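Local coordinates for protein beta-fructofuranosidase (Bifidobacterium adolescentis, PDB 6NOB) that probably hydrolyses terminal beta-fructofuranosides such as sucrose, as a glycoside hydrolase of family 32, at residues H162-D167 with T172-F177. Residues are numbered along the deposited sequence; the frame is centred on the assembly and turned at random.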
loop_
_atom_site.group_PDB
_atom_site.type_symbol
_atom_site.label_atom_id
_atom_site.label_comp_id
_atom_site.label_asym_id
_atom_site.label_seq_id
_atom_site.Cartn_x
_atom_site.Cartn_y
_atom_site.Cartn_z
ATOM N N HIS A 162 -10.144 6.219 2.423
ATOM C CA HIS A 162 -9.618 7.203 3.361
ATOM C C HIS A 162 -9.833 6.735 4.793
ATOM O O HIS A 162 -10.940 6.332 5.161
ATOM C CB HIS A 162 -10.284 8.568 3.138
ATOM C CG HIS A 162 -9.626 9.695 3.874
ATOM N ND1 HIS A 162 -10.219 10.930 4.022
ATOM C CD2 HIS A 162 -8.430 9.774 4.503
ATOM C CE1 HIS A 162 -9.415 11.723 4.709
ATOM N NE2 HIS A 162 -8.323 11.045 5.013
ATOM N N ALA A 163 -8.768 6.801 5.593
ATOM C CA ALA A 163 -8.818 6.468 7.009
ATOM C C ALA A 163 -7.893 7.406 7.768
ATOM O O ALA A 163 -6.920 7.924 7.214
ATOM C CB ALA A 163 -8.421 5.006 7.270
ATOM N N VAL A 164 -8.200 7.619 9.046
ATOM C CA VAL A 164 -7.476 8.577 9.869
ATOM C C VAL A 164 -7.113 7.917 11.194
ATOM O O VAL A 164 -7.785 6.986 11.648
ATOM C CB VAL A 164 -8.306 9.863 10.081
ATOM C CG1 VAL A 164 -9.390 9.649 11.136
ATOM C CG2 VAL A 164 -7.407 11.026 10.438
ATOM N N SER A 165 -6.031 8.391 11.811
ATOM C CA SER A 165 -5.528 7.745 13.015
ATOM C C SER A 165 -4.753 8.747 13.856
ATOM O O SER A 165 -4.166 9.699 13.335
ATOM C CB SER A 165 -4.627 6.550 12.675
ATOM O OG SER A 165 -3.804 6.172 13.767
ATOM N N ARG A 166 -4.747 8.507 15.166
ATOM C CA ARG A 166 -3.961 9.294 16.102
ATOM C C ARG A 166 -2.682 8.595 16.544
ATOM O O ARG A 166 -1.868 9.214 17.238
ATOM C CB ARG A 166 -4.796 9.639 17.342
ATOM C CG ARG A 166 -6.029 10.490 17.065
ATOM C CD ARG A 166 -6.666 10.969 18.365
ATOM N NE ARG A 166 -7.664 12.016 18.155
ATOM C CZ ARG A 166 -7.377 13.280 17.856
ATOM N NH1 ARG A 166 -6.116 13.670 17.731
ATOM N NH2 ARG A 166 -8.355 14.160 17.683
ATOM N N ASP A 167 -2.479 7.323 16.173
ATOM C CA ASP A 167 -1.308 6.595 16.647
ATOM C C ASP A 167 -0.663 5.715 15.581
ATOM O O ASP A 167 0.233 4.931 15.917
ATOM C CB ASP A 167 -1.675 5.741 17.873
ATOM C CG ASP A 167 -2.737 4.691 17.570
ATOM O OD1 ASP A 167 -3.144 4.548 16.397
ATOM O OD2 ASP A 167 -3.169 4.003 18.521
ATOM N N THR A 172 -9.636 4.932 11.959
ATOM C CA THR A 172 -11.037 5.317 11.874
ATOM C C THR A 172 -11.391 5.536 10.408
ATOM O O THR A 172 -10.721 6.309 9.715
ATOM C CB THR A 172 -11.303 6.590 12.685
ATOM O OG1 THR A 172 -11.140 6.317 14.083
ATOM C CG2 THR A 172 -12.711 7.101 12.435
ATOM N N HIS A 173 -12.438 4.857 9.942
ATOM C CA HIS A 173 -12.798 4.878 8.528
ATOM C C HIS A 173 -13.548 6.152 8.164
ATOM O O HIS A 173 -14.440 6.593 8.890
ATOM C CB HIS A 173 -13.658 3.666 8.180
ATOM C CG HIS A 173 -12.933 2.360 8.277
ATOM N ND1 HIS A 173 -12.080 1.907 7.295
ATOM C CD2 HIS A 173 -12.943 1.406 9.238
ATOM C CE1 HIS A 173 -11.592 0.731 7.647
ATOM N NE2 HIS A 173 -12.102 0.402 8.821
ATOM N N LEU A 174 -13.198 6.724 7.012
ATOM C CA LEU A 174 -13.785 7.965 6.517
ATOM C C LEU A 174 -14.506 7.706 5.194
ATOM O O LEU A 174 -14.389 6.604 4.645
ATOM C CB LEU A 174 -12.692 9.025 6.366
ATOM C CG LEU A 174 -12.151 9.546 7.698
ATOM C CD1 LEU A 174 -11.090 10.609 7.472
ATOM C CD2 LEU A 174 -13.289 10.083 8.563
ATOM N N PRO A 175 -15.272 8.658 4.659
ATOM C CA PRO A 175 -15.949 8.415 3.378
ATOM C C PRO A 175 -14.967 8.290 2.221
ATOM O O PRO A 175 -13.822 8.747 2.279
ATOM C CB PRO A 175 -16.842 9.649 3.204
ATOM C CG PRO A 175 -17.012 10.191 4.570
ATOM C CD PRO A 175 -15.717 9.924 5.268
ATOM N N VAL A 176 -15.449 7.655 1.148
ATOM C CA VAL A 176 -14.662 7.531 -0.074
ATOM C C VAL A 176 -14.283 8.918 -0.571
ATOM O O VAL A 176 -15.123 9.824 -0.645
ATOM C CB VAL A 176 -15.441 6.739 -1.134
ATOM C CG1 VAL A 176 -14.791 6.884 -2.502
ATOM C CG2 VAL A 176 -15.524 5.274 -0.736
ATOM N N PHE A 177 -13.007 9.089 -0.914
ATOM C CA PHE A 177 -12.416 10.402 -1.142
ATOM C C PHE A 177 -12.405 10.813 -2.611
ATOM O O PHE A 177 -12.912 11.886 -2.953
ATOM C CB PHE A 177 -10.993 10.421 -0.576
ATOM C CG PHE A 177 -10.350 11.769 -0.609
ATOM C CD1 PHE A 177 -10.789 12.776 0.235
ATOM C CD2 PHE A 177 -9.305 12.031 -1.477
ATOM C CE1 PHE A 177 -10.201 14.022 0.211
ATOM C CE2 PHE A 177 -8.711 13.275 -1.506
ATOM C CZ PHE A 177 -9.159 14.272 -0.659
HETATM O O HOH W 1 -12.896 11.045 3.394
HETATM O O HOH W 2 -11.174 3.525 5.126
#
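The imidazole of H162 carries CD1 of L174 on one face and a bridging water at its edge, an instructive case of how a sheet orients a histidine. CD1 of L174 sits 3.6 Å from the ring centroid, 18° off the normal, a CH-pi contact displaced toward CE1 at the rim. With CG anti to the backbone N (chi1 -169°), the H162 side chain runs alongside that of L174, which places the ring against the methyl. In the ring plane, water 1 lies 2.8 Å from ND1 of H162 and donates to P175 O, while NE2 of H162 is hydrogen-bonded to ND1 of H143. Were H162 replaced by alanine, water 1 would probably lose one partner, H143 ND1 its hydrogen bond and CD1 of L174 the ring face it packs on.

The backbone supplies the frame: V164 and T172 form an antiparallel hydrogen-bonded pair, with T172 N to V164 O at 2.8 Å and a return bond from V164 N. H162 O accepts two hydrogen bonds, from L174 N at 2.9 Å and from water 2, which also meets ND1 of H173. The L174 methyl CD1 also meets V164 CB at 3.9 Å.

The beta hairpin belongs to a five-bladed beta-propeller, as in other family 32 enzymes: strand 172-173 borders strand 159-165, which pairs on its other side with strand 141-149, whose F145 stacks on H162.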